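Local coordinates for Poly(Beta-D-mannuronate) lyase (Pseudopedobacter saltans, PDB 7O79), which probably cleaves alginate at its poly(beta-D-mannuronate) stretches by beta-elimination, as a family 6 polysaccharide lyase with a parallel beta-helix fold, at residues D107-Q112 / G136-Q141; E201-E206 / I226-G231; M129-F134 / G451-I456; G116-L121 / M140-G145. One frame throughout, in Å; residues are numbered along the deposited sequence.

Interaction 1. Residues D107-Q112 / G136-Q141; sequences DFNPSQ and GKNNMQ
N109 reaches from the 107-112 loop to the backbone of the 136-141 loop and uses both ends of its amide there. ND2 donates to G136 O at 2.7 Å; the bond is fairly straight (158° at the hydrogen) and stays near the plane of the N109 amide, although it meets the G136 carbonyl from above its plane. OD1 accepts from N138 N at 3.1 Å along a more bent path. Asparagine suits this place because its short side chain carries a donor and an acceptor side by side, matching a C=O and an N-H of the same loop. The N138 side chain lies over that amide, the two planes only 23° apart.

G136 lets the loops come close. Its CA sits 3.3 Å from D107 OD1, where a beta carbon would run into the carboxylate, and its backbone angles by themselves call for glycine. Behind N109, the P110 ring crosses N139 at about a right angle, with CD 3.8 Å from ND2. The N139 amide is held at both ends: OD1 accepts from K137 NZ, within the same loop, at 2.9 Å, and ND2 donates to T115 O outside it. K137 NZ also donates to Q141 O at 2.8 Å, so this buried ammonium gathers nearby oxygens.

The outer side is looser: exposed D107 reaches the 136-141 loop with its carboxylate alone, while exposed Q112 merely brings its carbonyl O within 4.4 Å of N139 CB. Two loops overlying each other after paired strands, with one asparagine amide over the next, fit stacked coils of a right-handed parallel beta-helix.

Interaction 2. Residues E201-E206 / I226-G231; sequences ERAHGE and ISTKGG
The H204 ring lies across K229 where two neighbouring coils of the parallel beta-helix leave their paired strands, E201 bridging I226 in parallel. CG of K229 stands over one face of the imidazole, 4.0 Å from its centroid, as a CH-pi contact; R202 O covers the opposite face. The ring edge is turned to the other chain segment: ND1 accepts from K229 N at 3.1 Å in a nearly straight bond (172°), tilted out of the ring plane. With an alanine in place of the histidine, K229 N would probably lose its acceptor and the lysine methylenes the flat surface they rest on. Beyond those methylenes, K229 NZ finds E252 and the carbonyl of K253.

R202 extends its chain so that the guanidinium lies flat over S227, whose OG is 3.4 Å above the centre of its plane. E201 and I226 instead run side by side, pointing the same way, with OE2 3.9 Å from CG2.

T228 binds the turn through its hydroxyl, since OG1 weakly accepts from A203 N. The same OG1 donates to I226 O at 2.9 Å, and that carbonyl oxygen also takes R202 N at 3.1 Å, nearly along the C=O axis.

Interaction 3. Residues M129-F134 / G451-I456; sequences MQYCSF and GVKWSI
K453 lays the end of its side chain over one face of the Y131 ring. CE and NZ each stand 4.1 Å from the ring centroid, the first making a CH-pi contact and the second a cation-pi interaction. The lysine gets there by bending at chi2 (-65°) and again at chi4, which folds the chain back over the tyrosine; an aromatic face suits both its methylene and its charge. Y131 has CG anti to its carbonyl carbon (chi1 -59°), and this turns the ring edge to G451 O, which lies in the ring plane 3.6 Å from CD1. Y158, on the next strand, meets the Y131 ring with nearly parallel planes.

In the fold, this contact brings the C-terminal tail back onto strand 128-135 of the parallel beta-helix, more than 300 residues earlier in the chain. S133 makes the polar link: OG accepts from V452 N at 3.0 Å, with 159° at the hydrogen. The same OG lies 3.2 Å from G451 CA, and a beta carbon there would collide with it, so a glycine fits.

Both V452 methyls reach the strand, and CG2 has a second neighbour: CG1 comes 3.6 Å from Y131 O and packs on C132 CA, whereas CG2 nears S133 OG and covers the centre of one face of the W454 indole. Both K453 N and W454 NE1 bond to N102, on strand 99-106.

Interaction 4. Residues G116-L121 / M140-G145; sequences GYYWVL and MQPLVG
Y118 lies alongside P142 from the first atom of its side chain. CB lies 3.7 Å from P142 O, CG 3.9 Å, and CD2 comes closer to that oxygen, at 3.4 Å. With CG anti to the carbonyl carbon (chi1 -59°), the ring keeps beside the proline, and CE2 rests 3.7 Å from P142 CD while also lying near G145 CA. A beta carbon at G145 would strike CE2, so a glycine suits the place beside this ring. On the other flank CD1, CE1 and CZ (3.4 Å) lie beneath Q141 NE2, which stands over one ring face near the rim, 3.2 Å above its plane, the amide steeply turned against the ring; L121 CD1 covers the opposite face. At the tip, OH bonds to R176. A leucine in place of the tyrosine would probably leave R176 without that hydroxyl and Q141 NE2 without a flat surface beneath it.

The backbones pair in parallel, V120 with V144 and L121 with G145, on neighbouring beta-helix strands. L143 O takes both W119 N and V120 N at a corner, and G145 N donates to V120 O at 2.8 Å. V120 and V144 touch with apolar side chains suited to the interior.

P142 O is buried without a hydrogen-bond partner, Y118 CA-H beside it. The chemistry implies cohesion through backbone bonds and close apolar packing, with the polar tyrosine tip satisfied by an arginine.

Interactions 1 and 4 are the closest pair, their centres about 10 Å apart; they share M140 and Q141 and are joined by bonds from Y117 OH to F108 O and from K137 NZ to Y117 O. Interaction 3 lies about 17 Å from interaction 4 between centres and touches it through M129 and F134, which pack on W119, V120 and L143. Interaction 2 follows interactions 1 and 4 along the chain and falls between the two segments of interaction 3; its centre is about 16 Å from those of interactions 1 and 4. Interactions 2 and 4 reach the same face of parallel strands. Local contacts stitch neighbouring coils, while interaction 3 lays the C-terminal tail on an early one.

Interaction 1. Residues D107-Q112 / G136-Q141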
loop_
_atom_site.group_PDB
_atom_site.type_symbol
_atom_site.label_atom_id
_atom_site.label_comp_id
_atom_site.label_asym_id
_atom_site.label_seq_id
_atom_site.Cartn_x
_atom_site.Cartn_y
_atom_site.Cartn_z
ATOM N N ASP A 107 5.860 6.965 -17.598
ATOM C CA ASP A 107 7.327 7.040 -17.647
ATOM C C ASP A 107 7.900 8.412 -17.303
ATOM O O ASP A 107 8.856 8.874 -17.935
ATOM C CB ASP A 107 7.849 6.609 -19.021
ATOM C CG ASP A 107 7.368 5.247 -19.418
ATOM O OD1 ASP A 107 7.303 4.372 -18.529
ATOM O OD2 ASP A 107 7.046 5.040 -20.611
ATOM N N PHE A 108 7.339 9.055 -16.280
ATOM C CA PHE A 108 7.685 10.426 -15.900
ATOM C C PHE A 108 8.953 10.464 -15.044
ATOM O O PHE A 108 8.981 11.005 -13.935
ATOM C CB PHE A 108 6.504 11.046 -15.169
ATOM C CG PHE A 108 6.451 12.546 -15.238
ATOM C CD1 PHE A 108 6.033 13.195 -16.388
ATOM C CD2 PHE A 108 6.783 13.304 -14.123
ATOM C CE1 PHE A 108 5.959 14.586 -16.439
ATOM C CE2 PHE A 108 6.722 14.700 -14.154
ATOM C CZ PHE A 108 6.306 15.346 -15.322
ATOM N N ASN A 109 10.038 9.920 -15.617
ATOM C CA ASN A 109 11.215 9.504 -14.871
ATOM C C ASN A 109 12.419 10.425 -15.072
ATOM O O ASN A 109 12.640 10.956 -16.163
ATOM C CB ASN A 109 11.605 8.071 -15.252
ATOM C CG ASN A 109 10.530 7.066 -14.882
ATOM O OD1 ASN A 109 9.956 7.145 -13.792
ATOM N ND2 ASN A 109 10.274 6.102 -15.763
ATOM N N PRO A 110 13.220 10.613 -14.033
ATOM C CA PRO A 110 14.467 11.370 -14.158
ATOM C C PRO A 110 15.546 10.464 -14.740
ATOM O O PRO A 110 15.310 9.287 -15.020
ATOM C CB PRO A 110 14.771 11.748 -12.713
ATOM C CG PRO A 110 14.306 10.519 -11.955
ATOM C CD PRO A 110 13.090 10.006 -12.693
ATOM N N SER A 111 16.751 11.022 -14.914
ATOM C CA SER A 111 17.804 10.206 -15.514
ATOM C C SER A 111 18.504 9.321 -14.484
ATOM O O SER A 111 18.878 8.190 -14.804
ATOM C CB SER A 111 18.814 11.078 -16.269
ATOM O OG SER A 111 19.398 12.038 -15.419
ATOM N N GLN A 112 18.709 9.787 -13.251
ATOM C CA GLN A 112 19.314 8.927 -12.239
ATOM C C GLN A 112 18.184 8.342 -11.392
ATOM O O GLN A 112 17.301 9.083 -10.952
ATOM C CB GLN A 112 20.290 9.623 -11.269
ATOM C CG GLN A 112 21.699 10.130 -11.732
ATOM C CD GLN A 112 21.668 11.369 -12.626
ATOM O OE1 GLN A 112 22.105 11.359 -13.769
ATOM N NE2 GLN A 112 21.288 12.508 -12.010
ATOM N N GLY A 136 5.497 2.819 -15.216
ATOM C CA GLY A 136 6.904 2.962 -15.527
ATOM C C GLY A 136 7.772 3.711 -14.531
ATOM O O GLY A 136 8.939 3.978 -14.847
ATOM N N LYS A 137 7.270 4.053 -13.343
ATOM C CA LYS A 137 8.113 4.773 -12.393
ATOM C C LYS A 137 9.364 3.959 -12.070
ATOM O O LYS A 137 9.285 2.758 -11.778
ATOM C CB LYS A 137 7.348 5.087 -11.114
ATOM C CG LYS A 137 8.138 5.973 -10.162
ATOM C CD LYS A 137 7.457 6.115 -8.803
ATOM C CE LYS A 137 7.871 7.405 -8.145
ATOM N NZ LYS A 137 9.140 7.215 -7.351
ATOM N N ASN A 138 10.533 4.605 -12.137
ATOM C CA ASN A 138 11.773 3.851 -12.032
ATOM C C ASN A 138 12.780 4.459 -11.062
ATOM O O ASN A 138 13.911 3.966 -10.983
ATOM C CB ASN A 138 12.394 3.661 -13.425
ATOM C CG ASN A 138 13.016 4.935 -13.990
ATOM O OD1 ASN A 138 12.962 6.002 -13.381
ATOM N ND2 ASN A 138 13.650 4.807 -15.151
ATOM N N ASN A 139 12.398 5.475 -10.293
ATOM C CA ASN A 139 13.297 6.147 -9.361
ATOM C C ASN A 139 12.881 5.882 -7.918
ATOM O O ASN A 139 11.822 5.310 -7.635
ATOM C CB ASN A 139 13.330 7.657 -9.620
ATOM C CG ASN A 139 11.955 8.313 -9.460
ATOM O OD1 ASN A 139 10.922 7.666 -9.636
ATOM N ND2 ASN A 139 11.947 9.594 -9.108
ATOM N N MET A 140 13.735 6.337 -7.003
ATOM C CA MET A 140 13.502 6.224 -5.573
ATOM C C MET A 140 12.213 6.950 -5.176
ATOM O O MET A 140 11.714 7.811 -5.901
ATOM C CB MET A 140 14.696 6.801 -4.805
ATOM C CG MET A 140 15.969 5.924 -4.760
ATOM S SD MET A 140 15.739 4.117 -4.740
ATOM C CE MET A 140 15.125 3.862 -3.087
ATOM N N GLN A 141 11.675 6.578 -3.988
ATOM C CA GLN A 141 10.450 7.077 -3.343
ATOM C C GLN A 141 9.238 6.251 -3.751
ATOM O O GLN A 141 9.128 5.812 -4.901
ATOM C CB GLN A 141 10.218 8.565 -3.631
ATOM C CG GLN A 141 11.266 9.423 -2.959
ATOM C CD GLN A 141 11.129 9.364 -1.452
ATOM O OE1 GLN A 141 11.905 8.707 -0.769
ATOM N NE2 GLN A 141 10.242 10.198 -0.918
#

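Interaction 2. Residues E201-E206 / I226-G231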
loop_
_atom_site.group_PDB
_atom_site.type_symbol
_atom_site.label_atom_id
_atom_site.label_comp_id
_atom_site.label_asym_id
_atom_site.label_seq_id
_atom_site.Cartn_x
_atom_site.Cartn_y
_atom_site.Cartn_z
ATOM N N GLU A 201 -0.225 -4.688 -12.013
ATOM C CA GLU A 201 0.324 -5.635 -12.951
ATOM C C GLU A 201 1.798 -5.381 -13.153
ATOM O O GLU A 201 2.159 -4.391 -13.703
ATOM C CB GLU A 201 -0.409 -5.547 -14.256
ATOM C CG GLU A 201 -0.019 -6.597 -15.264
ATOM C CD GLU A 201 -1.219 -7.251 -15.861
ATOM O OE1 GLU A 201 -2.320 -6.706 -15.711
ATOM O OE2 GLU A 201 -1.066 -8.316 -16.483
ATOM N N ARG A 202 2.615 -6.343 -12.799
ATOM C CA ARG A 202 4.058 -6.196 -12.838
ATOM C C ARG A 202 4.513 -4.878 -12.198
ATOM O O ARG A 202 5.382 -4.227 -12.683
ATOM C CB ARG A 202 4.602 -6.400 -14.248
ATOM C CG ARG A 202 4.551 -7.852 -14.643
ATOM C CD ARG A 202 4.365 -8.090 -16.120
ATOM N NE ARG A 202 4.645 -9.483 -16.448
ATOM C CZ ARG A 202 3.760 -10.462 -16.619
ATOM N NH1 ARG A 202 2.470 -10.272 -16.528
ATOM N NH2 ARG A 202 4.195 -11.657 -16.904
ATOM N N ALA A 203 3.900 -4.533 -11.080
ATOM C CA ALA A 203 4.180 -3.294 -10.346
ATOM C C ALA A 203 5.306 -3.509 -9.339
ATOM O O ALA A 203 5.188 -3.198 -8.149
ATOM C CB ALA A 203 2.917 -2.782 -9.664
ATOM N N HIS A 204 6.420 -4.052 -9.841
ATOM C CA HIS A 204 7.476 -4.571 -8.973
ATOM C C HIS A 204 8.012 -3.509 -8.030
ATOM O O HIS A 204 8.004 -3.691 -6.811
ATOM C CB HIS A 204 8.628 -5.149 -9.806
ATOM C CG HIS A 204 8.202 -6.163 -10.820
ATOM N ND1 HIS A 204 7.247 -7.120 -10.555
ATOM C CD2 HIS A 204 8.621 -6.395 -12.088
ATOM C CE1 HIS A 204 7.080 -7.885 -11.619
ATOM N NE2 HIS A 204 7.897 -7.462 -12.566
ATOM N N GLY A 205 8.536 -2.412 -8.583
ATOM C CA GLY A 205 9.253 -1.458 -7.753
ATOM C C GLY A 205 10.410 -2.146 -7.052
ATOM O O GLY A 205 11.222 -2.837 -7.675
ATOM N N GLU A 206 10.461 -1.999 -5.727
ATOM C CA GLU A 206 11.510 -2.606 -4.913
ATOM C C GLU A 206 11.423 -4.123 -4.827
ATOM O O GLU A 206 12.393 -4.747 -4.379
ATOM C CB GLU A 206 11.478 -2.022 -3.495
ATOM C CG GLU A 206 10.240 -2.434 -2.695
ATOM C CD GLU A 206 10.191 -1.789 -1.328
ATOM O OE1 GLU A 206 9.748 -2.456 -0.363
ATOM O OE2 GLU A 206 10.597 -0.616 -1.214
ATOM N N ILE A 226 -1.240 -8.846 -9.945
ATOM C CA ILE A 226 -0.918 -9.844 -10.959
ATOM C C ILE A 226 0.585 -9.820 -11.215
ATOM O O ILE A 226 1.146 -8.773 -11.569
ATOM C CB ILE A 226 -1.699 -9.598 -12.258
ATOM C CG1 ILE A 226 -3.204 -9.776 -12.008
ATOM C CG2 ILE A 226 -1.238 -10.569 -13.342
ATOM C CD1 ILE A 226 -4.058 -9.569 -13.254
ATOM N N SER A 227 1.239 -10.961 -10.983
ATOM C CA SER A 227 2.628 -11.198 -11.399
ATOM C C SER A 227 3.581 -10.103 -10.915
ATOM O O SER A 227 4.374 -9.550 -11.685
ATOM C CB SER A 227 2.701 -11.343 -12.925
ATOM O OG SER A 227 4.022 -11.625 -13.355
ATOM N N THR A 228 3.521 -9.794 -9.620
ATOM C CA THR A 228 4.281 -8.677 -9.065
ATOM C C THR A 228 5.212 -9.162 -7.967
ATOM O O THR A 228 4.796 -9.916 -7.077
ATOM C CB THR A 228 3.355 -7.576 -8.520
ATOM O OG1 THR A 228 2.486 -7.122 -9.564
ATOM C CG2 THR A 228 4.172 -6.393 -7.961
ATOM N N LYS A 229 6.467 -8.720 -8.034
ATOM C CA LYS A 229 7.432 -9.084 -7.010
ATOM C C LYS A 229 7.072 -8.384 -5.701
ATOM O O LYS A 229 6.629 -7.231 -5.699
ATOM C CB LYS A 229 8.835 -8.689 -7.449
ATOM C CG LYS A 229 9.368 -9.412 -8.700
ATOM C CD LYS A 229 10.793 -8.926 -8.969
ATOM C CE LYS A 229 11.311 -9.437 -10.309
ATOM N NZ LYS A 229 11.254 -10.934 -10.324
ATOM N N GLY A 230 7.262 -9.082 -4.592
ATOM C CA GLY A 230 6.909 -8.537 -3.294
ATOM C C GLY A 230 5.542 -8.995 -2.839
ATOM O O GLY A 230 4.884 -9.831 -3.467
ATOM N N GLY A 231 5.104 -8.416 -1.711
ATOM C CA GLY A 231 3.829 -8.766 -1.120
ATOM C C GLY A 231 3.129 -7.550 -0.539
ATOM O O GLY A 231 3.652 -6.430 -0.572
HETATM O O HOH W 1 7.378 -4.631 -4.071
#

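Interaction 3. Residues M129-F134 / G451-I456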
loop_
_atom_site.group_PDB
_atom_site.type_symbol
_atom_site.label_atom_id
_atom_site.label_comp_id
_atom_site.label_asym_id
_atom_site.label_seq_id
_atom_site.Cartn_x
_atom_site.Cartn_y
_atom_site.Cartn_z
ATOM N N MET A 129 -8.477 9.690 -4.898
ATOM C CA MET A 129 -7.902 9.440 -6.220
ATOM C C MET A 129 -8.560 8.208 -6.807
ATOM O O MET A 129 -8.515 7.144 -6.189
ATOM C CB MET A 129 -6.389 9.183 -6.173
ATOM C CG MET A 129 -5.703 9.325 -7.526
ATOM S SD MET A 129 -3.877 9.344 -7.484
ATOM C CE MET A 129 -3.494 7.706 -6.833
ATOM N N GLN A 130 -9.121 8.327 -8.015
ATOM C CA GLN A 130 -9.779 7.178 -8.613
ATOM C C GLN A 130 -9.721 7.273 -10.132
ATOM O O GLN A 130 -9.651 8.366 -10.695
ATOM C CB GLN A 130 -11.228 7.045 -8.126
ATOM C CG GLN A 130 -12.131 8.224 -8.485
ATOM C CD GLN A 130 -13.563 8.017 -8.002
ATOM O OE1 GLN A 130 -13.808 7.270 -7.050
ATOM N NE2 GLN A 130 -14.512 8.685 -8.656
ATOM N N TYR A 131 -9.731 6.111 -10.784
ATOM C CA TYR A 131 -9.603 6.004 -12.245
ATOM C C TYR A 131 -8.378 6.745 -12.768
ATOM O O TYR A 131 -8.431 7.471 -13.761
ATOM C CB TYR A 131 -10.866 6.482 -12.946
ATOM C CG TYR A 131 -12.057 5.677 -12.513
ATOM C CD1 TYR A 131 -12.237 4.375 -12.981
ATOM C CD2 TYR A 131 -12.981 6.187 -11.614
ATOM C CE1 TYR A 131 -13.326 3.609 -12.585
ATOM C CE2 TYR A 131 -14.069 5.424 -11.218
ATOM C CZ TYR A 131 -14.229 4.139 -11.711
ATOM O OH TYR A 131 -15.306 3.376 -11.319
ATOM N N CYS A 132 -7.252 6.534 -12.099
ATOM C CA CYS A 132 -5.983 7.043 -12.575
ATOM C C CYS A 132 -5.060 5.879 -12.908
ATOM O O CYS A 132 -5.211 4.774 -12.380
ATOM C CB CYS A 132 -5.351 7.984 -11.546
ATOM S SG CYS A 132 -6.286 9.527 -11.292
ATOM N N SER A 133 -4.103 6.132 -13.801
ATOM C CA SER A 133 -3.179 5.110 -14.286
ATOM C C SER A 133 -1.741 5.572 -14.102
ATOM O O SER A 133 -1.418 6.740 -14.324
ATOM C CB SER A 133 -3.398 4.774 -15.772
ATOM O OG SER A 133 -4.647 4.158 -15.984
ATOM N N PHE A 134 -0.878 4.629 -13.732
ATOM C CA PHE A 134 0.510 4.915 -13.398
ATOM C C PHE A 134 1.396 3.836 -14.000
ATOM O O PHE A 134 1.234 2.651 -13.695
ATOM C CB PHE A 134 0.689 5.003 -11.877
ATOM C CG PHE A 134 -0.289 5.941 -11.213
ATOM C CD1 PHE A 134 -0.002 7.294 -11.127
ATOM C CD2 PHE A 134 -1.519 5.490 -10.767
ATOM C CE1 PHE A 134 -0.879 8.172 -10.545
ATOM C CE2 PHE A 134 -2.417 6.363 -10.180
ATOM C CZ PHE A 134 -2.099 7.716 -10.066
ATOM N N GLY A 451 -8.175 2.442 -13.825
ATOM C CA GLY A 451 -7.366 3.400 -14.546
ATOM C C GLY A 451 -8.209 4.370 -15.366
ATOM O O GLY A 451 -9.439 4.450 -15.239
ATOM N N VAL A 452 -7.507 5.111 -16.238
ATOM C CA VAL A 452 -8.160 6.141 -17.051
ATOM C C VAL A 452 -9.066 5.491 -18.101
ATOM O O VAL A 452 -8.870 4.344 -18.516
ATOM C CB VAL A 452 -7.106 7.045 -17.710
ATOM C CG1 VAL A 452 -6.258 7.720 -16.650
ATOM C CG2 VAL A 452 -6.264 6.285 -18.719
ATOM N N LYS A 453 -10.082 6.246 -18.540
ATOM C CA LYS A 453 -10.993 5.739 -19.566
ATOM C C LYS A 453 -10.393 5.859 -20.968
ATOM O O LYS A 453 -10.577 4.973 -21.806
ATOM C CB LYS A 453 -12.323 6.482 -19.491
ATOM C CG LYS A 453 -12.815 6.677 -18.068
ATOM C CD LYS A 453 -13.145 5.359 -17.389
ATOM C CE LYS A 453 -13.867 5.586 -16.063
ATOM N NZ LYS A 453 -14.914 4.543 -15.827
ATOM N N TRP A 454 -9.686 6.951 -21.235
ATOM C CA TRP A 454 -8.901 7.140 -22.450
ATOM C C TRP A 454 -7.662 6.230 -22.461
ATOM O O TRP A 454 -7.469 5.389 -21.580
ATOM C CB TRP A 454 -8.617 8.632 -22.580
ATOM C CG TRP A 454 -7.962 9.202 -21.359
ATOM C CD1 TRP A 454 -8.616 9.707 -20.265
ATOM C CD2 TRP A 454 -6.567 9.384 -21.112
ATOM N NE1 TRP A 454 -7.719 10.158 -19.340
ATOM C CE2 TRP A 454 -6.449 9.980 -19.831
ATOM C CE3 TRP A 454 -5.405 9.088 -21.833
ATOM C CZ2 TRP A 454 -5.215 10.294 -19.260
ATOM C CZ3 TRP A 454 -4.176 9.399 -21.262
ATOM C CH2 TRP A 454 -4.090 9.995 -19.984
ATOM N N SER A 455 -6.822 6.358 -23.495
ATOM C CA SER A 455 -5.876 5.299 -23.847
ATOM C C SER A 455 -4.425 5.647 -23.525
ATOM O O SER A 455 -3.933 6.718 -23.905
ATOM C CB SER A 455 -5.986 4.940 -25.327
ATOM O OG SER A 455 -5.287 3.731 -25.582
ATOM N N ILE A 456 -3.742 4.694 -22.875
ATOM C CA ILE A 456 -2.314 4.725 -22.508
ATOM C C ILE A 456 -2.051 5.745 -21.407
ATOM O O ILE A 456 -2.227 5.447 -20.224
ATOM C CB ILE A 456 -1.400 4.990 -23.732
#

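Interaction 4. Residues G116-L121 / M140-G145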
loop_
_atom_site.group_PDB
_atom_site.type_symbol
_atom_site.label_atom_id
_atom_site.label_comp_id
_atom_site.label_asym_id
_atom_site.label_seq_id
_atom_site.Cartn_x
_atom_site.Cartn_y
_atom_site.Cartn_z
ATOM N N GLY A 116 15.120 11.052 -6.352
ATOM C CA GLY A 116 13.866 10.549 -5.806
ATOM C C GLY A 116 12.742 11.573 -5.767
ATOM O O GLY A 116 12.963 12.754 -5.500
ATOM N N TYR A 117 11.521 11.090 -6.024
ATOM C CA TYR A 117 10.290 11.829 -5.752
ATOM C C TYR A 117 9.087 10.887 -5.826
ATOM O O TYR A 117 9.122 9.860 -6.523
ATOM C CB TYR A 117 10.106 13.009 -6.719
ATOM C CG TYR A 117 10.261 12.726 -8.214
ATOM C CD1 TYR A 117 9.167 12.338 -8.982
ATOM C CD2 TYR A 117 11.470 12.940 -8.870
ATOM C CE1 TYR A 117 9.282 12.106 -10.346
ATOM C CE2 TYR A 117 11.594 12.721 -10.243
ATOM C CZ TYR A 117 10.492 12.309 -10.979
ATOM O OH TYR A 117 10.583 12.089 -12.346
ATOM N N TYR A 118 8.033 11.232 -5.086
ATOM C CA TYR A 118 6.799 10.462 -5.197
ATOM C C TYR A 118 6.114 10.760 -6.525
ATOM O O TYR A 118 6.389 11.760 -7.187
ATOM C CB TYR A 118 5.798 10.808 -4.096
ATOM C CG TYR A 118 6.218 10.619 -2.669
ATOM C CD1 TYR A 118 6.844 11.642 -1.973
ATOM C CD2 TYR A 118 5.940 9.432 -1.992
ATOM C CE1 TYR A 118 7.212 11.484 -0.649
ATOM C CE2 TYR A 118 6.305 9.264 -0.661
ATOM C CZ TYR A 118 6.937 10.289 0.004
ATOM O OH TYR A 118 7.297 10.132 1.335
ATOM N N TRP A 119 5.165 9.903 -6.893
ATOM C CA TRP A 119 4.269 10.311 -7.963
ATOM C C TRP A 119 2.990 10.926 -7.408
ATOM O O TRP A 119 2.502 11.929 -7.944
ATOM C CB TRP A 119 3.986 9.128 -8.892
ATOM C CG TRP A 119 5.061 9.019 -9.958
ATOM C CD1 TRP A 119 6.265 9.660 -9.966
ATOM C CD2 TRP A 119 5.023 8.226 -11.145
ATOM N NE1 TRP A 119 6.978 9.321 -11.086
ATOM C CE2 TRP A 119 6.237 8.437 -11.827
ATOM C CE3 TRP A 119 4.081 7.353 -11.696
ATOM C CZ2 TRP A 119 6.532 7.819 -13.040
ATOM C CZ3 TRP A 119 4.380 6.726 -12.902
ATOM C CH2 TRP A 119 5.595 6.972 -13.563
ATOM N N VAL A 120 2.478 10.403 -6.292
ATOM C CA VAL A 120 1.316 10.981 -5.626
ATOM C C VAL A 120 1.598 10.984 -4.132
ATOM O O VAL A 120 1.916 9.938 -3.556
ATOM C CB VAL A 120 0.014 10.192 -5.928
ATOM C CG1 VAL A 120 -1.160 10.824 -5.216
ATOM C CG2 VAL A 120 -0.249 10.107 -7.431
ATOM N N LEU A 121 1.470 12.144 -3.495
ATOM C CA LEU A 121 1.710 12.263 -2.066
ATOM C C LEU A 121 0.500 12.879 -1.389
ATOM O O LEU A 121 0.040 13.955 -1.786
ATOM C CB LEU A 121 2.963 13.101 -1.772
ATOM C CG LEU A 121 3.211 13.300 -0.274
ATOM C CD1 LEU A 121 3.486 11.992 0.435
ATOM C CD2 LEU A 121 4.347 14.304 -0.014
ATOM N N MET A 140 13.735 6.337 -7.003
ATOM C CA MET A 140 13.502 6.224 -5.573
ATOM C C MET A 140 12.213 6.950 -5.176
ATOM O O MET A 140 11.714 7.811 -5.901
ATOM C CB MET A 140 14.696 6.801 -4.805
ATOM C CG MET A 140 15.969 5.924 -4.760
ATOM S SD MET A 140 15.739 4.117 -4.740
ATOM C CE MET A 140 15.125 3.862 -3.087
ATOM N N GLN A 141 11.675 6.578 -3.988
ATOM C CA GLN A 141 10.450 7.077 -3.343
ATOM C C GLN A 141 9.238 6.251 -3.751
ATOM O O GLN A 141 9.128 5.812 -4.901
ATOM C CB GLN A 141 10.218 8.565 -3.631
ATOM C CG GLN A 141 11.266 9.423 -2.959
ATOM C CD GLN A 141 11.129 9.364 -1.452
ATOM O OE1 GLN A 141 11.905 8.707 -0.769
ATOM N NE2 GLN A 141 10.242 10.198 -0.918
ATOM N N PRO A 142 8.323 6.007 -2.822
ATOM C CA PRO A 142 7.095 5.282 -3.167
ATOM C C PRO A 142 6.349 5.965 -4.308
ATOM O O PRO A 142 6.454 7.177 -4.517
ATOM C CB PRO A 142 6.282 5.313 -1.869
ATOM C CG PRO A 142 7.271 5.577 -0.776
ATOM C CD PRO A 142 8.416 6.357 -1.397
ATOM N N LEU A 143 5.608 5.162 -5.071
ATOM C CA LEU A 143 4.740 5.735 -6.092
ATOM C C LEU A 143 3.641 6.577 -5.442
ATOM O O LEU A 143 3.416 7.741 -5.813
ATOM C CB LEU A 143 4.159 4.610 -6.954
ATOM C CG LEU A 143 3.612 5.004 -8.324
ATOM C CD1 LEU A 143 3.733 3.848 -9.308
ATOM C CD2 LEU A 143 2.166 5.476 -8.227
ATOM N N VAL A 144 2.970 6.016 -4.440
ATOM C CA VAL A 144 1.948 6.716 -3.671
ATOM C C VAL A 144 2.403 6.737 -2.226
ATOM O O VAL A 144 2.728 5.684 -1.665
ATOM C CB VAL A 144 0.561 6.042 -3.780
ATOM C CG1 VAL A 144 -0.438 6.768 -2.886
ATOM C CG2 VAL A 144 0.065 6.039 -5.202
ATOM N N GLY A 145 2.416 7.919 -1.618
ATOM C CA GLY A 145 2.715 8.050 -0.208
ATOM C C GLY A 145 1.629 8.747 0.589
ATOM O O GLY A 145 0.916 9.612 0.080
#